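Local coordinates for glycosyl hydrolases family 31 family protein (Aspergillus niger, PDB 6DRU) that releases alpha-xylose from the non-reducing terminal glucose of xyloglucan oligosaccharides, acting as a GH31 alpha-xylosidase, at residues 160-172 with 191-203. Residues are numbered along the deposited sequence; the frame is centred on the assembly and turned at random.
Sequences INKKGSVIDMVNF and WNMPAEGRMEFGT
I167 and M199 form the central hydrogen-bonded pair where strand 166-168 joins strand 197-201. The pairing is antiparallel, at the margin of a five-stranded sheet with 166-168 outermost in this chain. I167 N bonds M199 O, and M199 N bonds I167 O, each at 2.7 Å. F201 N to S165 O and M169 N to G197 O continue the ladder.

On the face of I167 and M199 lies an apolar cluster, which M169, F201 and W191 join. M199 bends at its last torsion (chi3 -90°), which brings CE to I167 CG2 at 3.6 Å and to M169 CG at 3.7 Å. The two methionine side chains cross at about a right angle. I167 CD1 meets the F201 ring at its edge, 4.0 Å from CE2. M169 CE lies between the backbone of R198 and W191 CD1.

The face of V166, D168 and E200 lies at the subunit interface. V166 CG1 touches R198 CG, the side chains lying side by side. R198 NH1 forms a salt bridge with E200 OE2 at 2.6 Å. V166 and E200 also pack against the second subunit, and D168 OD2 forms a salt bridge with R205 of that subunit.

K163 is the second residue of the type II turn from K162 to S165. With CG anti to the backbone N (chi1 178°) and a bend at chi2, its chain turns back to the other segment. NZ bonds T144 O, G202 O at 2.8 Å and T203 O at 3.2 Å, the last from above the carbonyl plane.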
loop_
_atom_site.group_PDB
_atom_site.type_symbol
_atom_site.label_atom_id
_atom_site.label_comp_id
_atom_site.label_asym_id
_atom_site.label_seq_id
_atom_site.Cartn_x
_atom_site.Cartn_y
_atom_site.Cartn_z
ATOM N N ILE A 160 -24.158 -27.730 -10.571
ATOM C CA ILE A 160 -24.010 -27.161 -11.903
ATOM C C ILE A 160 -24.647 -25.783 -12.016
ATOM O O ILE A 160 -24.312 -25.041 -12.953
ATOM C CB ILE A 160 -24.569 -28.099 -12.994
ATOM C CG1 ILE A 160 -26.024 -28.465 -12.700
ATOM C CG2 ILE A 160 -23.697 -29.340 -13.138
ATOM C CD1 ILE A 160 -26.688 -29.223 -13.823
ATOM N N ASN A 161 -25.554 -25.420 -11.111
ATOM C CA ASN A 161 -26.088 -24.066 -11.022
ATOM C C ASN A 161 -25.281 -23.316 -9.970
ATOM O O ASN A 161 -25.401 -23.592 -8.771
ATOM C CB ASN A 161 -27.574 -24.083 -10.669
ATOM C CG ASN A 161 -28.165 -22.690 -10.558
ATOM O OD1 ASN A 161 -27.609 -21.722 -11.077
ATOM N ND2 ASN A 161 -29.299 -22.583 -9.876
ATOM N N LYS A 162 -24.461 -22.367 -10.416
ATOM C CA LYS A 162 -23.571 -21.630 -9.532
ATOM C C LYS A 162 -24.217 -20.378 -8.947
ATOM O O LYS A 162 -23.528 -19.599 -8.280
ATOM C CB LYS A 162 -22.286 -21.255 -10.275
ATOM C CG LYS A 162 -21.527 -22.449 -10.842
ATOM C CD LYS A 162 -21.038 -23.379 -9.737
ATOM C CE LYS A 162 -20.482 -24.681 -10.303
ATOM N NZ LYS A 162 -19.055 -24.567 -10.711
ATOM N N LYS A 163 -25.512 -20.171 -9.177
ATOM C CA LYS A 163 -26.195 -19.010 -8.623
ATOM C C LYS A 163 -26.143 -19.036 -7.100
ATOM O O LYS A 163 -26.289 -20.089 -6.474
ATOM C CB LYS A 163 -27.646 -18.975 -9.102
ATOM C CG LYS A 163 -28.473 -17.824 -8.549
ATOM C CD LYS A 163 -28.426 -16.623 -9.476
ATOM C CE LYS A 163 -29.216 -15.457 -8.912
ATOM N NZ LYS A 163 -28.997 -14.210 -9.697
ATOM N N GLY A 164 -25.934 -17.865 -6.505
ATOM C CA GLY A 164 -25.822 -17.758 -5.066
ATOM C C GLY A 164 -24.463 -18.104 -4.504
ATOM O O GLY A 164 -24.323 -18.187 -3.277
ATOM N N SER A 165 -23.458 -18.309 -5.353
ATOM C CA SER A 165 -22.118 -18.671 -4.920
ATOM C C SER A 165 -21.144 -17.535 -5.198
ATOM O O SER A 165 -21.308 -16.768 -6.151
ATOM C CB SER A 165 -21.628 -19.940 -5.629
ATOM O OG SER A 165 -22.415 -21.063 -5.277
ATOM N N VAL A 166 -20.131 -17.428 -4.341
ATOM C CA VAL A 166 -18.989 -16.551 -4.560
ATOM C C VAL A 166 -17.791 -17.421 -4.900
ATOM O O VAL A 166 -17.472 -18.363 -4.164
ATOM C CB VAL A 166 -18.698 -15.670 -3.334
ATOM C CG1 VAL A 166 -17.427 -14.868 -3.554
ATOM C CG2 VAL A 166 -19.869 -14.750 -3.067
ATOM N N ILE A 167 -17.139 -17.120 -6.018
ATOM C CA ILE A 167 -16.011 -17.904 -6.506
ATOM C C ILE A 167 -14.778 -17.011 -6.492
ATOM O O ILE A 167 -14.672 -16.074 -7.294
ATOM C CB ILE A 167 -16.268 -18.472 -7.907
ATOM C CG1 ILE A 167 -17.385 -19.513 -7.855
ATOM C CG2 ILE A 167 -15.004 -19.097 -8.465
ATOM C CD1 ILE A 167 -18.237 -19.550 -9.095
ATOM N N ASP A 168 -13.851 -17.294 -5.581
ATOM C CA ASP A 168 -12.590 -16.572 -5.547
ATOM C C ASP A 168 -11.711 -17.001 -6.715
ATOM O O ASP A 168 -11.623 -18.187 -7.042
ATOM C CB ASP A 168 -11.866 -16.824 -4.225
ATOM C CG ASP A 168 -12.757 -16.601 -3.022
ATOM O OD1 ASP A 168 -13.380 -15.521 -2.938
ATOM O OD2 ASP A 168 -12.842 -17.508 -2.166
ATOM N N MET A 169 -11.057 -16.030 -7.347
ATOM C CA MET A 169 -10.193 -16.310 -8.493
ATOM C C MET A 169 -8.742 -16.459 -8.036
ATOM O O MET A 169 -7.864 -15.653 -8.345
ATOM C CB MET A 169 -10.345 -15.224 -9.550
ATOM C CG MET A 169 -11.659 -15.298 -10.304
ATOM S SD MET A 169 -11.631 -14.314 -11.808
ATOM C CE MET A 169 -12.268 -12.759 -11.198
ATOM N N VAL A 170 -8.507 -17.529 -7.281
ATOM C CA VAL A 170 -7.171 -17.910 -6.834
ATOM C C VAL A 170 -7.048 -19.419 -7.003
ATOM O O VAL A 170 -7.884 -20.177 -6.501
ATOM C CB VAL A 170 -6.892 -17.479 -5.379
ATOM C CG1 VAL A 170 -8.055 -17.833 -4.471
ATOM C CG2 VAL A 170 -5.603 -18.110 -4.876
ATOM N N ASN A 171 -6.018 -19.853 -7.722
ATOM C CA ASN A 171 -5.898 -21.251 -8.109
ATOM C C ASN A 171 -5.272 -22.089 -7.003
ATOM O O ASN A 171 -4.348 -21.649 -6.316
ATOM C CB ASN A 171 -5.058 -21.375 -9.381
ATOM C CG ASN A 171 -5.720 -20.736 -10.583
ATOM O OD1 ASN A 171 -6.877 -20.320 -10.520
ATOM N ND2 ASN A 171 -4.990 -20.655 -11.689
ATOM N N PHE A 172 -5.792 -23.303 -6.834
ATOM C CA PHE A 172 -5.152 -24.328 -6.017
ATOM C C PHE A 172 -5.686 -25.686 -6.459
ATOM O O PHE A 172 -6.526 -25.780 -7.358
ATOM C CB PHE A 172 -5.356 -24.079 -4.516
ATOM C CG PHE A 172 -6.793 -23.956 -4.093
ATOM C CD1 PHE A 172 -7.556 -25.082 -3.827
ATOM C CD2 PHE A 172 -7.369 -22.707 -3.923
ATOM C CE1 PHE A 172 -8.872 -24.966 -3.421
ATOM C CE2 PHE A 172 -8.684 -22.583 -3.519
ATOM C CZ PHE A 172 -9.437 -23.713 -3.268
ATOM N N TRP A 191 -15.060 -12.519 -18.586
ATOM C CA TRP A 191 -14.286 -11.504 -17.870
ATOM C C TRP A 191 -12.831 -11.681 -18.289
ATOM O O TRP A 191 -12.072 -12.439 -17.682
ATOM C CB TRP A 191 -14.499 -11.653 -16.368
ATOM C CG TRP A 191 -13.787 -10.678 -15.470
ATOM C CD1 TRP A 191 -12.685 -10.929 -14.704
ATOM C CD2 TRP A 191 -14.154 -9.316 -15.204
ATOM N NE1 TRP A 191 -12.334 -9.809 -13.991
ATOM C CE2 TRP A 191 -13.219 -8.805 -14.281
ATOM C CE3 TRP A 191 -15.174 -8.478 -15.664
ATOM C CZ2 TRP A 191 -13.273 -7.494 -13.812
ATOM C CZ3 TRP A 191 -15.226 -7.175 -15.194
ATOM C CH2 TRP A 191 -14.282 -6.698 -14.277
ATOM N N ASN A 192 -12.444 -10.982 -19.359
ATOM C CA ASN A 192 -11.135 -11.154 -19.997
ATOM C C ASN A 192 -10.062 -10.421 -19.190
ATOM O O ASN A 192 -9.539 -9.373 -19.577
ATOM C CB ASN A 192 -11.184 -10.664 -21.438
ATOM C CG ASN A 192 -9.916 -10.980 -22.207
ATOM O OD1 ASN A 192 -9.212 -11.944 -21.903
ATOM N ND2 ASN A 192 -9.616 -10.165 -23.210
ATOM N N MET A 193 -9.727 -11.006 -18.038
ATOM C CA MET A 193 -8.806 -10.392 -17.092
ATOM C C MET A 193 -7.898 -11.462 -16.495
ATOM O O MET A 193 -8.394 -12.510 -16.046
ATOM C CB MET A 193 -9.567 -9.663 -15.980
ATOM C CG MET A 193 -10.566 -8.630 -16.475
ATOM S SD MET A 193 -9.785 -7.075 -16.934
ATOM C CE MET A 193 -9.543 -6.341 -15.320
ATOM N N PRO A 194 -6.582 -11.245 -16.478
ATOM C CA PRO A 194 -5.668 -12.193 -15.829
ATOM C C PRO A 194 -5.447 -11.949 -14.343
ATOM O O PRO A 194 -4.695 -12.706 -13.720
ATOM C CB PRO A 194 -4.366 -11.964 -16.606
ATOM C CG PRO A 194 -4.404 -10.512 -16.930
ATOM C CD PRO A 194 -5.856 -10.161 -17.162
ATOM N N ALA A 195 -6.073 -10.931 -13.765
ATOM C CA ALA A 195 -5.852 -10.604 -12.366
ATOM C C ALA A 195 -6.675 -11.507 -11.455
ATOM O O ALA A 195 -7.778 -11.939 -11.802
ATOM C CB ALA A 195 -6.202 -9.139 -12.094
ATOM N N GLU A 196 -6.121 -11.793 -10.281
ATOM C CA GLU A 196 -6.893 -12.474 -9.256
ATOM C C GLU A 196 -8.018 -11.569 -8.767
ATOM O O GLU A 196 -7.948 -10.341 -8.854
ATOM C CB GLU A 196 -5.998 -12.882 -8.085
ATOM C CG GLU A 196 -4.999 -13.975 -8.422
ATOM C CD GLU A 196 -4.337 -14.564 -7.189
ATOM O OE1 GLU A 196 -4.419 -13.939 -6.111
ATOM O OE2 GLU A 196 -3.734 -15.653 -7.297
ATOM N N GLY A 197 -9.073 -12.191 -8.252
ATOM C CA GLY A 197 -10.212 -11.421 -7.805
ATOM C C GLY A 197 -11.344 -12.237 -7.224
ATOM O O GLY A 197 -11.136 -13.072 -6.339
ATOM N N ARG A 198 -12.554 -12.007 -7.726
ATOM C CA ARG A 198 -13.749 -12.504 -7.066
ATOM C C ARG A 198 -14.886 -12.573 -8.072
ATOM O O ARG A 198 -15.031 -11.686 -8.918
ATOM C CB ARG A 198 -14.122 -11.589 -5.896
ATOM C CG ARG A 198 -15.142 -12.138 -4.927
ATOM C CD ARG A 198 -15.737 -10.993 -4.124
ATOM N NE ARG A 198 -14.715 -10.026 -3.728
ATOM C CZ ARG A 198 -14.949 -8.735 -3.515
ATOM N NH1 ARG A 198 -16.172 -8.247 -3.665
ATOM N NH2 ARG A 198 -13.958 -7.930 -3.159
ATOM N N MET A 199 -15.685 -13.629 -7.971
ATOM C CA MET A 199 -16.911 -13.782 -8.745
ATOM C C MET A 199 -18.079 -13.829 -7.772
ATOM O O MET A 199 -18.163 -14.746 -6.949
ATOM C CB MET A 199 -16.872 -15.051 -9.600
ATOM C CG MET A 199 -16.234 -14.878 -10.966
ATOM S SD MET A 199 -16.249 -16.406 -11.934
ATOM C CE MET A 199 -14.701 -17.160 -11.445
ATOM N N GLU A 200 -18.972 -12.846 -7.859
ATOM C CA GLU A 200 -20.160 -12.781 -7.011
ATOM C C GLU A 200 -21.392 -13.012 -7.874
ATOM O O GLU A 200 -21.782 -12.136 -8.654
ATOM C CB GLU A 200 -20.261 -11.438 -6.293
ATOM C CG GLU A 200 -19.144 -11.143 -5.324
ATOM C CD GLU A 200 -19.350 -9.822 -4.609
ATOM O OE1 GLU A 200 -20.400 -9.181 -4.836
ATOM O OE2 GLU A 200 -18.463 -9.420 -3.827
ATOM N N PHE A 201 -22.014 -14.177 -7.724
ATOM C CA PHE A 201 -23.267 -14.472 -8.415
ATOM C C PHE A 201 -24.425 -14.363 -7.425
ATOM O O PHE A 201 -25.070 -15.341 -7.047
ATOM C CB PHE A 201 -23.198 -15.844 -9.073
ATOM C CG PHE A 201 -22.213 -15.918 -10.200
ATOM C CD1 PHE A 201 -22.490 -15.316 -11.416
ATOM C CD2 PHE A 201 -21.007 -16.578 -10.043
ATOM C CE1 PHE A 201 -21.583 -15.375 -12.458
ATOM C CE2 PHE A 201 -20.096 -16.643 -11.080
ATOM C CZ PHE A 201 -20.386 -16.041 -12.291
ATOM N N GLY A 202 -24.678 -13.121 -7.008
ATOM C CA GLY A 202 -25.686 -12.851 -6.008
ATOM C C GLY A 202 -27.098 -12.885 -6.557
ATOM O O GLY A 202 -27.334 -13.017 -7.759
ATOM N N THR A 203 -28.055 -12.760 -5.635
ATOM C CA THR A 203 -29.463 -12.820 -6.013
ATOM C C THR A 203 -29.826 -11.708 -6.988
ATOM O O THR A 203 -30.523 -11.947 -7.981
ATOM C CB THR A 203 -30.344 -12.740 -4.767
ATOM O OG1 THR A 203 -29.928 -13.730 -3.817
ATOM C CG2 THR A 203 -31.808 -12.968 -5.133
#